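H127A/Y244A mutant of alginate lyase AlyC3 in complex with dimannuronate (Psychromonas sp., PDB 7C8F) binds a mannuronate disaccharide and derives from a family PL7 lyase that probably cleaves the glycosidic bonds of alginate by beta-elimination. Local coordinates at residues 98-103 with 255-260; 203-208 with 216-221; 15-20 with 63-68; 22-27 with 78-83. One frame throughout, in Å; residues are numbered along the deposited sequence. Where two conformers were deposited one is given.

In the fold
Contacts 1 and 2 lie in one seven-stranded antiparallel sheet of the beta-jelly roll, where strands 93-103 and 203-210 are neighbours; both join strands by backbone bonds, with apolar side chains on the inner face and charged or polar ones on the outer. Contact 3 reaches the same sheet through strand 67-72, next to strand 250-264 of contact 1, but its centre lies farthest from the chain centre, about 18 Å, and it relies on side chains and waters. Contact 4 shares helix 18-25 with contact 3 and ties it to strand 77-82 of the other large sheet. It is the most buried of the four, built of valine and serine packing, a histidine face and a single backbone bond between its segments.

Contact 1: 98-103 with 255-260; sequences SAEVEI and FNKLEY
The Phe255 ring carries Val101 on one face, CG2 standing 3.5 Å above the ring plane toward the rim in a CH-pi contact, while the carbonyl oxygen of Lys257 lies in plane at its edge. Ala99 CB comes in obliquely, 4.0 Å from Phe255 CE2. Val101 and Phe255 point the same way; with CG1 anti to the backbone N (chi1 -171°), CG2 is the methyl laid on the ring. On the outer side the Glu100 carboxylate and the Asn256 amide are only 13° from coplanar: Asn256 ND2 donates a hydrogen bond of 2.8 Å to Glu100 OE1, almost in line with its C-O bond. The extended Lys257 chain crosses Glu100, CB 3.9 Å from Glu100 CG, and a water spans Glu100 OE2 and Lys257 NZ. Ser98 N donates to Glu259 O and Glu259 N to Ser98 O, each at 2.9 Å, and Glu100 N bonds to Lys257 O at 3.1 Å. Beyond this the register slips by one: Val101 faces Phe255, leaving Asn256 as the extra residue, its N bonded weakly to Glu100 O. The slip is a beta bulge between antiparallel strands of one jelly-roll sheet, whose inner face, with Ala99, Val101 and Phe255, packs on strand 119-129.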
# COMPACT_ATOMS: atom_id res chain seq x y z
N SER B 98 -19.23 -12.48 13.79
CA SER B 98 -19.45 -13.42 14.87
C SER B 98 -20.09 -14.68 14.36
O SER B 98 -21.07 -14.62 13.71
CB SER B 98 -20.35 -12.83 15.93
OG SER B 98 -19.86 -11.64 16.43
N ALA B 99 -19.50 -15.81 14.70
CA ALA B 99 -20.01 -17.07 14.29
C ALA B 99 -19.93 -18.14 15.36
O ALA B 99 -19.19 -18.05 16.25
CB ALA B 99 -19.22 -17.53 13.07
N GLU B 100 -20.77 -19.15 15.20
CA GLU B 100 -20.72 -20.37 16.01
C GLU B 100 -20.72 -21.46 14.96
O GLU B 100 -21.60 -21.56 14.20
CB GLU B 100 -21.84 -20.52 17.00
CG GLU B 100 -21.77 -19.51 18.09
CD GLU B 100 -22.94 -19.54 19.04
OE1 GLU B 100 -23.86 -20.33 18.78
OE2 GLU B 100 -22.91 -18.77 19.99
N VAL B 101 -19.66 -22.25 14.90
CA VAL B 101 -19.46 -23.22 13.88
C VAL B 101 -19.05 -24.61 14.34
O VAL B 101 -18.34 -24.76 15.28
CB VAL B 101 -18.26 -22.75 13.02
CG1 VAL B 101 -18.11 -23.59 11.78
CG2 VAL B 101 -18.39 -21.30 12.65
N GLU B 102 -19.52 -25.60 13.60
CA GLU B 102 -19.16 -26.98 13.75
C GLU B 102 -18.77 -27.53 12.39
O GLU B 102 -19.50 -27.44 11.48
CB GLU B 102 -20.31 -27.81 14.31
CG GLU B 102 -19.94 -29.27 14.55
CD GLU B 102 -21.07 -30.07 15.14
OE1 GLU B 102 -22.10 -29.52 15.47
OE2 GLU B 102 -20.90 -31.27 15.26
N ILE B 103 -17.59 -28.10 12.29
CA ILE B 103 -17.14 -28.74 11.06
C ILE B 103 -17.50 -30.22 11.15
O ILE B 103 -17.16 -30.89 12.14
CB ILE B 103 -15.62 -28.55 10.86
CG1 ILE B 103 -15.25 -27.06 10.97
CG2 ILE B 103 -15.18 -29.14 9.52
CD1 ILE B 103 -15.86 -26.20 9.88
N PHE B 255 -23.30 -23.58 10.75
CA PHE B 255 -23.23 -22.33 11.50
C PHE B 255 -24.51 -22.16 12.30
O PHE B 255 -25.57 -21.85 11.73
CB PHE B 255 -23.09 -21.14 10.54
CG PHE B 255 -21.70 -20.95 9.96
CD1 PHE B 255 -21.20 -21.82 9.01
CD2 PHE B 255 -20.94 -19.85 10.32
CE1 PHE B 255 -19.93 -21.63 8.45
CE2 PHE B 255 -19.66 -19.65 9.76
CZ PHE B 255 -19.16 -20.54 8.83
N ASN B 256 -24.43 -22.34 13.62
CA ASN B 256 -25.57 -22.03 14.47
C ASN B 256 -25.80 -20.53 14.57
O ASN B 256 -26.92 -20.09 14.87
CB ASN B 256 -25.34 -22.64 15.86
CG ASN B 256 -26.47 -22.36 16.83
OD1 ASN B 256 -27.59 -22.85 16.67
ND2 ASN B 256 -26.16 -21.59 17.87
N LYS B 257 -24.78 -19.73 14.28
CA LYS B 257 -24.85 -18.28 14.40
C LYS B 257 -23.94 -17.70 13.34
O LYS B 257 -22.84 -18.21 13.10
CB LYS B 257 -24.39 -17.82 15.79
CG LYS B 257 -24.17 -16.32 15.92
CD LYS B 257 -23.86 -15.95 17.37
CE LYS B 257 -23.61 -14.46 17.53
NZ LYS B 257 -23.37 -14.09 18.96
N LEU B 258 -24.41 -16.65 12.68
CA LEU B 258 -23.57 -15.88 11.77
C LEU B 258 -24.09 -14.46 11.76
O LEU B 258 -25.23 -14.21 11.33
CB LEU B 258 -23.55 -16.48 10.37
CG LEU B 258 -22.62 -15.76 9.38
CD1 LEU B 258 -21.15 -15.78 9.84
CD2 LEU B 258 -22.75 -16.38 8.01
N GLU B 259 -23.26 -13.53 12.24
CA GLU B 259 -23.64 -12.14 12.38
C GLU B 259 -22.51 -11.24 11.92
O GLU B 259 -21.33 -11.60 12.02
CB GLU B 259 -23.95 -11.80 13.84
CG GLU B 259 -25.16 -12.57 14.38
CD GLU B 259 -25.37 -12.35 15.86
OE1 GLU B 259 -24.62 -11.57 16.48
OE2 GLU B 259 -26.30 -12.97 16.41
N TYR B 260 -22.89 -10.06 11.46
CA TYR B 260 -21.98 -8.99 11.05
C TYR B 260 -22.44 -7.67 11.64
O TYR B 260 -23.57 -7.37 11.60
CB TYR B 260 -21.91 -8.82 9.53
CG TYR B 260 -21.26 -7.53 9.05
CD1 TYR B 260 -19.92 -7.32 9.20
CD2 TYR B 260 -21.99 -6.56 8.42
CE1 TYR B 260 -19.34 -6.15 8.77
CE2 TYR B 260 -21.42 -5.40 8.01
CZ TYR B 260 -20.10 -5.22 8.17
OH TYR B 260 -19.54 -4.09 7.74
O HOH W 1 -21.49 -16.53 20.03

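Contact 2: 203-208 with 216-221; sequences TAFDIT and IDVDGK
This contact is an antiparallel beta hairpin, strand 203-210 with strand 213-218, in the seven-stranded sheet of the jelly roll; the type I' turn from Val218 to Lys221 then sends the chain into the next strand, 221-227. At the middle of the pairing Asp206 and Asp217 exchange two backbone bonds, N to O each way and both 2.9 Å long. On the inner side Phe205 and Val218 lie side by side, CD2 of the ring 4.0 Å from Val218 CG2, with Ile207 beside Ile216; Phe205 and both isoleucines reach strands of the facing sheet. The other methyl of Val218, CG1, meets Thr203 CG2 at 3.7 Å. On the outer side the two aspartates stand next to each other, OD2 of Asp206 4.6 Å from OD2 of Asp217. The like charges are probably eased by a water that donates to both and by separate partners, Ser98 for Asp206 OD1 and Arg222 for Asp217 OD1. At the turn Asp219 takes hold of Ala204 twice. Its backbone N donates to Ala204 O, and its OD1 accepts from Ala204 N at 2.9 Å along a nearly straight bond (175°), the donor lying 36° out of the carboxylate plane. With CG beside its own backbone N (chi1 -68°), the side chain folds back over the start of strand 203-210 and crosses that of Thr203 at about a right angle. One water donates both to Asp219 OD2, at 2.6 Å, and to Thr203 OG1.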
# COMPACT_ATOMS: atom_id res chain seq x y z
N THR B 203 -18.32 -24.17 18.08
CA THR B 203 -17.31 -23.31 18.69
C THR B 203 -17.60 -21.88 18.24
O THR B 203 -17.86 -21.64 17.05
CB THR B 203 -15.92 -23.73 18.23
OG1 THR B 203 -15.66 -25.07 18.68
CG2 THR B 203 -14.85 -22.81 18.80
N ALA B 204 -17.55 -20.94 19.18
CA ALA B 204 -17.83 -19.54 18.89
C ALA B 204 -16.55 -18.82 18.47
O ALA B 204 -15.51 -18.94 19.13
CB ALA B 204 -18.42 -18.85 20.12
N PHE B 205 -16.64 -18.05 17.40
CA PHE B 205 -15.55 -17.20 16.94
C PHE B 205 -16.06 -15.78 16.78
O PHE B 205 -17.09 -15.56 16.13
CB PHE B 205 -15.00 -17.67 15.59
CG PHE B 205 -14.44 -19.06 15.61
CD1 PHE B 205 -15.28 -20.15 15.39
CD2 PHE B 205 -13.09 -19.28 15.86
CE1 PHE B 205 -14.79 -21.44 15.41
CE2 PHE B 205 -12.60 -20.58 15.88
CZ PHE B 205 -13.45 -21.66 15.65
N ASP B 206 -15.35 -14.81 17.35
CA ASP B 206 -15.66 -13.39 17.16
C ASP B 206 -14.41 -12.71 16.64
O ASP B 206 -13.37 -12.72 17.31
CB ASP B 206 -16.14 -12.74 18.46
CG ASP B 206 -17.37 -13.42 19.03
OD1 ASP B 206 -18.42 -13.42 18.35
OD2 ASP B 206 -17.29 -13.95 20.16
N ILE B 207 -14.51 -12.14 15.44
CA ILE B 207 -13.39 -11.49 14.77
C ILE B 207 -13.70 -10.01 14.67
O ILE B 207 -14.70 -9.62 14.06
CB ILE B 207 -13.17 -12.07 13.36
CG1 ILE B 207 -12.95 -13.58 13.41
CG2 ILE B 207 -12.02 -11.32 12.67
CD1 ILE B 207 -13.02 -14.24 12.05
N THR B 208 -12.84 -9.18 15.26
CA THR B 208 -13.00 -7.73 15.16
C THR B 208 -11.80 -7.13 14.45
O THR B 208 -10.65 -7.35 14.86
CB THR B 208 -13.16 -7.08 16.54
OG1 THR B 208 -14.29 -7.67 17.20
CG2 THR B 208 -13.42 -5.56 16.39
N ILE B 216 -9.32 -11.84 17.77
CA ILE B 216 -10.10 -13.07 17.67
C ILE B 216 -10.38 -13.60 19.06
O ILE B 216 -9.44 -13.85 19.84
CB ILE B 216 -9.41 -14.15 16.82
CG1 ILE B 216 -9.02 -13.58 15.46
CG2 ILE B 216 -10.32 -15.37 16.65
CD1 ILE B 216 -8.30 -14.56 14.58
N ASP B 217 -11.66 -13.78 19.38
CA ASP B 217 -12.10 -14.47 20.58
C ASP B 217 -12.66 -15.84 20.19
O ASP B 217 -13.38 -15.96 19.19
CB ASP B 217 -13.22 -13.71 21.30
CG ASP B 217 -12.82 -12.30 21.68
OD1 ASP B 217 -11.64 -12.07 22.02
OD2 ASP B 217 -13.69 -11.41 21.64
N VAL B 218 -12.35 -16.85 20.99
CA VAL B 218 -12.82 -18.21 20.76
C VAL B 218 -13.53 -18.66 22.03
O VAL B 218 -12.95 -18.63 23.12
CB VAL B 218 -11.66 -19.16 20.40
CG1 VAL B 218 -12.16 -20.57 20.14
CG2 VAL B 218 -10.89 -18.60 19.19
N ASP B 219 -14.80 -19.04 21.89
CA ASP B 219 -15.64 -19.39 23.03
C ASP B 219 -15.55 -18.33 24.12
O ASP B 219 -15.48 -18.64 25.32
CB ASP B 219 -15.32 -20.78 23.56
CG ASP B 219 -15.70 -21.88 22.59
OD1 ASP B 219 -16.70 -21.71 21.86
OD2 ASP B 219 -15.01 -22.92 22.59
N GLY B 220 -15.55 -17.06 23.71
CA GLY B 220 -15.56 -15.94 24.63
C GLY B 220 -14.21 -15.52 25.16
O GLY B 220 -14.14 -14.51 25.88
N LYS B 221 -13.14 -16.24 24.84
CA LYS B 221 -11.81 -15.95 25.36
C LYS B 221 -10.96 -15.28 24.28
O LYS B 221 -10.85 -15.80 23.16
CB LYS B 221 -11.14 -17.24 25.83
CG LYS B 221 -9.74 -17.03 26.39
CD LYS B 221 -9.23 -18.30 27.07
CE LYS B 221 -7.75 -18.17 27.40
NZ LYS B 221 -7.44 -16.91 28.12
O HOH W 2 -15.75 -25.16 21.46
O HOH W 3 -15.93 -16.17 20.94
O HOH W 4 -13.61 -10.04 18.43
O HOH W 5 -16.39 -12.74 22.79

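Contact 3: 15-20 with 63-68; sequences ANYTQF and KSEALV
The two backbones stay well apart, Tyr17 CA 7.9 Å from Glu65 CA, and side chains bridge the gap between the start of helix 18-25 and the loop leading into strand 67-72. That loop holds an ST turn, Ser64 OG accepting from Ala66 N, and Glu65 sits inside it with positive phi. The Phe20 ring is sandwiched: Gln19 CG lies 3.6 Å above the centre of one face and Leu67 CB over the opposite face, nearer the rim, while Glu65 O meets the edge in plane, 3.4 Å from Phe20 CE2. Gln19 CG takes the crowded position between backbone N and carbonyl carbon (chi1 64°), and a bend at chi2 carries the amide across toward Glu65. There Gln19 NE2 donates to Glu65 OE1, 2.9 Å away and nearly straight at 175°, which accepts through its anti lone pair. Glu65 OE1 also lies at the edge of the Tyr17 ring, 3.7 Å from Tyr17 CD2, the carboxylate plane turned 68° from that of the ring. A leucine in place of Glu65 has no acceptor for Gln19 NE2, and the amide, left with its waters, would probably be freer to turn. Waters lie on both ends of that amide: one accepts from NE2, and another donates to Gln19 OE1 at 2.6 Å and to Glu65 OE1 at 3.0 Å.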
# COMPACT_ATOMS: atom_id res chain seq x y z
N ALA B 15 -32.87 -17.17 3.94
CA ALA B 15 -33.53 -15.89 4.12
C ALA B 15 -34.79 -15.97 4.98
O ALA B 15 -35.30 -14.93 5.41
CB ALA B 15 -33.85 -15.27 2.77
N ASN B 16 -35.28 -17.17 5.28
CA ASN B 16 -36.46 -17.32 6.12
C ASN B 16 -36.13 -17.42 7.61
O ASN B 16 -37.05 -17.60 8.41
CB ASN B 16 -37.27 -18.55 5.70
CG ASN B 16 -38.13 -18.29 4.49
OD1 ASN B 16 -38.46 -17.14 4.19
ND2 ASN B 16 -38.48 -19.35 3.77
N TYR B 17 -34.86 -17.31 8.00
CA TYR B 17 -34.47 -17.47 9.39
C TYR B 17 -33.95 -16.15 9.93
O TYR B 17 -32.95 -15.62 9.44
CB TYR B 17 -33.46 -18.60 9.55
CG TYR B 17 -34.13 -19.93 9.28
CD1 TYR B 17 -34.29 -20.40 7.98
CD2 TYR B 17 -34.66 -20.69 10.32
CE1 TYR B 17 -34.93 -21.60 7.73
CE2 TYR B 17 -35.30 -21.89 10.07
CZ TYR B 17 -35.43 -22.34 8.77
OH TYR B 17 -36.07 -23.54 8.52
N THR B 18 -34.65 -15.61 10.94
CA THR B 18 -34.36 -14.27 11.42
C THR B 18 -32.93 -14.12 11.89
O THR B 18 -32.35 -13.04 11.77
CB THR B 18 -35.32 -13.86 12.54
OG1 THR B 18 -35.34 -14.87 13.56
CG2 THR B 18 -36.73 -13.65 11.99
N GLN B 19 -32.34 -15.19 12.44
CA GLN B 19 -31.00 -15.07 13.01
C GLN B 19 -29.94 -14.85 11.94
O GLN B 19 -28.85 -14.36 12.26
CB GLN B 19 -30.65 -16.27 13.90
CG GLN B 19 -30.59 -17.61 13.19
CD GLN B 19 -31.90 -18.37 13.27
OE1 GLN B 19 -32.97 -17.81 13.00
NE2 GLN B 19 -31.83 -19.64 13.64
N PHE B 20 -30.24 -15.20 10.68
CA PHE B 20 -29.31 -14.98 9.57
C PHE B 20 -29.71 -13.84 8.65
O PHE B 20 -28.92 -13.45 7.78
CB PHE B 20 -29.16 -16.26 8.74
CG PHE B 20 -28.81 -17.48 9.57
CD1 PHE B 20 -27.63 -17.52 10.29
CD2 PHE B 20 -29.66 -18.57 9.63
CE1 PHE B 20 -27.30 -18.62 11.07
CE2 PHE B 20 -29.35 -19.68 10.40
CZ PHE B 20 -28.16 -19.71 11.12
N LYS B 63 -34.34 -28.76 11.30
CA LYS B 63 -34.40 -29.25 12.67
C LYS B 63 -33.46 -28.47 13.59
O LYS B 63 -33.86 -28.03 14.68
CB LYS B 63 -34.10 -30.75 12.72
CG LYS B 63 -34.29 -31.37 14.09
CD LYS B 63 -35.20 -32.58 14.02
CE LYS B 63 -35.36 -33.22 15.39
NZ LYS B 63 -34.04 -33.60 15.96
N SER B 64 -32.20 -28.29 13.18
CA SER B 64 -31.22 -27.61 14.01
C SER B 64 -31.20 -26.10 13.79
O SER B 64 -30.70 -25.37 14.65
CB SER B 64 -29.82 -28.16 13.74
OG SER B 64 -29.39 -27.83 12.42
N GLU B 65 -31.76 -25.62 12.68
CA GLU B 65 -31.67 -24.23 12.24
C GLU B 65 -30.23 -23.78 12.01
O GLU B 65 -29.94 -22.58 12.08
CB GLU B 65 -32.41 -23.26 13.18
CG GLU B 65 -33.90 -23.59 13.33
CD GLU B 65 -34.74 -22.42 13.82
OE1 GLU B 65 -34.21 -21.31 13.99
OE2 GLU B 65 -35.96 -22.62 14.02
N ALA B 66 -29.33 -24.71 11.75
CA ALA B 66 -27.97 -24.33 11.38
C ALA B 66 -27.93 -23.93 9.92
O ALA B 66 -28.58 -24.55 9.07
CB ALA B 66 -26.99 -25.48 11.62
N LEU B 67 -27.16 -22.88 9.62
CA LEU B 67 -26.86 -22.53 8.24
C LEU B 67 -25.74 -23.45 7.76
O LEU B 67 -24.64 -23.45 8.33
CB LEU B 67 -26.44 -21.06 8.17
CG LEU B 67 -26.08 -20.53 6.78
CD1 LEU B 67 -27.25 -20.72 5.79
CD2 LEU B 67 -25.68 -19.06 6.87
N VAL B 68 -26.02 -24.23 6.73
CA VAL B 68 -25.12 -25.29 6.26
C VAL B 68 -24.45 -24.86 4.97
O VAL B 68 -25.13 -24.46 4.02
CB VAL B 68 -25.88 -26.61 6.06
CG1 VAL B 68 -24.93 -27.68 5.53
CG2 VAL B 68 -26.53 -27.02 7.37
O HOH W 6 -29.46 -21.19 14.26
O HOH W 7 -35.37 -18.51 13.87

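Contact 4: 22-27 with 78-83; sequences HVLTES and NEVRVH
His83 lays a face of its imidazole over Ser27 CA, and ring atom CE1 comes 3.3 Å from Ser27 O. CG beside the backbone N (chi1 -82°) turns the ring back over the 22-27 segment. In the ring plane, ND1 lies 2.7 Å from a water that donates to Thr25 O, while NE2 bonds to Glu28 of the same chain. His83 N makes the backbone link, donating to Glu26 O at 2.8 Å, straight and in the carbonyl plane. An alanine here removes the ring, which would probably leave Glu28 and the water without their mate and Ser27 uncovered. Here helix 18-25 ends and the chain enters strand 27-31, which pairs antiparallel with strand 77-82 in the other large sheet of the jelly roll; Ser27 and Val82 form a non-hydrogen-bonded pair, CA to CA 4.1 Å. Ser27 OG turns back to the helix and donates to Val23 O at 2.7 Å, which satisfies this buried hydroxyl. Val82 CG2 packs 3.5 Å from Ser27 OG and 4.2 Å from Val23 CG2. Arg81 leaves the backbone on the side away from 22-27: it makes a cation-pi contact with Tyr237, and its NE bonds to a malonate ion, probably from the crystallisation liquor.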
# COMPACT_ATOMS: atom_id res chain seq x y z
N HIS B 22 -29.96 -10.57 8.78
CA HIS B 22 -29.18 -9.35 8.65
C HIS B 22 -27.88 -9.59 7.90
O HIS B 22 -27.54 -8.84 6.98
CB HIS B 22 -28.93 -8.69 10.01
CG HIS B 22 -28.07 -7.47 9.91
ND1 HIS B 22 -26.73 -7.48 10.25
CD2 HIS B 22 -28.34 -6.22 9.49
CE1 HIS B 22 -26.23 -6.27 10.05
NE2 HIS B 22 -27.19 -5.49 9.60
N VAL B 23 -27.11 -10.62 8.28
CA VAL B 23 -25.85 -10.83 7.57
C VAL B 23 -26.12 -11.10 6.09
O VAL B 23 -25.35 -10.66 5.22
CB VAL B 23 -24.99 -11.93 8.22
CG1 VAL B 23 -25.62 -13.31 8.06
CG2 VAL B 23 -23.57 -11.91 7.62
N LEU B 24 -27.20 -11.80 5.77
CA LEU B 24 -27.50 -12.06 4.37
C LEU B 24 -27.77 -10.76 3.61
O LEU B 24 -27.28 -10.58 2.49
CB LEU B 24 -28.66 -13.04 4.23
CG LEU B 24 -28.34 -14.42 4.84
CD1 LEU B 24 -29.58 -15.32 4.68
CD2 LEU B 24 -27.15 -15.05 4.15
N THR B 25 -28.50 -9.82 4.18
CA THR B 25 -28.77 -8.57 3.47
C THR B 25 -27.53 -7.73 3.23
O THR B 25 -27.50 -6.91 2.40
CB THR B 25 -29.80 -7.67 4.19
OG1 THR B 25 -29.35 -7.31 5.48
CG2 THR B 25 -31.13 -8.36 4.29
N GLU B 26 -26.52 -8.01 4.01
CA GLU B 26 -25.25 -7.31 3.92
C GLU B 26 -24.22 -8.00 3.03
O GLU B 26 -23.13 -7.55 2.91
CB GLU B 26 -24.66 -7.18 5.32
CG GLU B 26 -25.40 -6.24 6.27
CD GLU B 26 -25.20 -4.79 5.93
OE1 GLU B 26 -24.06 -4.41 5.75
OE2 GLU B 26 -26.17 -4.05 5.83
N SER B 27 -24.64 -9.08 2.41
CA SER B 27 -23.74 -9.90 1.64
C SER B 27 -24.24 -10.41 0.31
O SER B 27 -25.33 -10.15 -0.09
CB SER B 27 -23.42 -11.18 2.45
OG SER B 27 -23.05 -10.93 3.77
N ASN B 78 -17.60 -21.98 -1.15
CA ASN B 78 -19.02 -21.70 -0.97
C ASN B 78 -19.11 -20.76 0.24
O ASN B 78 -19.02 -21.21 1.38
CB ASN B 78 -19.77 -23.00 -0.73
CG ASN B 78 -21.23 -22.77 -0.41
OD1 ASN B 78 -21.73 -21.65 -0.50
ND2 ASN B 78 -21.94 -23.84 -0.05
N GLU B 79 -19.25 -19.47 -0.03
CA GLU B 79 -19.07 -18.48 1.02
C GLU B 79 -20.05 -17.33 0.88
O GLU B 79 -20.34 -16.88 -0.24
CB GLU B 79 -17.66 -17.87 0.97
CG GLU B 79 -16.54 -18.85 1.29
CD GLU B 79 -15.18 -18.34 0.87
OE1 GLU B 79 -15.05 -17.82 -0.26
OE2 GLU B 79 -14.25 -18.46 1.69
N VAL B 80 -20.53 -16.84 2.01
CA VAL B 80 -21.18 -15.53 2.07
C VAL B 80 -20.09 -14.48 2.17
O VAL B 80 -19.18 -14.58 3.02
CB VAL B 80 -22.14 -15.47 3.26
CG1 VAL B 80 -22.50 -14.04 3.60
CG2 VAL B 80 -23.42 -16.27 2.97
N ARG B 81 -20.15 -13.46 1.32
CA ARG B 81 -19.15 -12.40 1.21
C ARG B 81 -19.83 -11.10 1.64
O ARG B 81 -20.72 -10.61 0.93
CB ARG B 81 -18.60 -12.32 -0.21
CG ARG B 81 -17.40 -11.37 -0.41
CD ARG B 81 -17.82 -9.92 -0.68
NE ARG B 81 -16.77 -9.18 -1.39
CZ ARG B 81 -16.29 -7.99 -1.05
NH1 ARG B 81 -15.34 -7.42 -1.81
NH2 ARG B 81 -16.77 -7.32 -0.01
N VAL B 82 -19.46 -10.59 2.81
CA VAL B 82 -20.05 -9.35 3.31
C VAL B 82 -19.56 -8.20 2.45
O VAL B 82 -18.37 -8.05 2.18
CB VAL B 82 -19.70 -9.16 4.80
CG1 VAL B 82 -20.35 -7.90 5.35
CG2 VAL B 82 -20.15 -10.39 5.62
N HIS B 83 -20.51 -7.36 1.99
CA HIS B 83 -20.20 -6.40 0.93
C HIS B 83 -19.26 -5.27 1.34
O HIS B 83 -18.54 -4.75 0.49
CB HIS B 83 -21.50 -5.81 0.39
CG HIS B 83 -22.16 -6.69 -0.62
ND1 HIS B 83 -23.52 -6.94 -0.62
CD2 HIS B 83 -21.65 -7.36 -1.68
CE1 HIS B 83 -23.81 -7.73 -1.64
NE2 HIS B 83 -22.70 -7.99 -2.30
O HOH W 8 -25.52 -5.79 0.78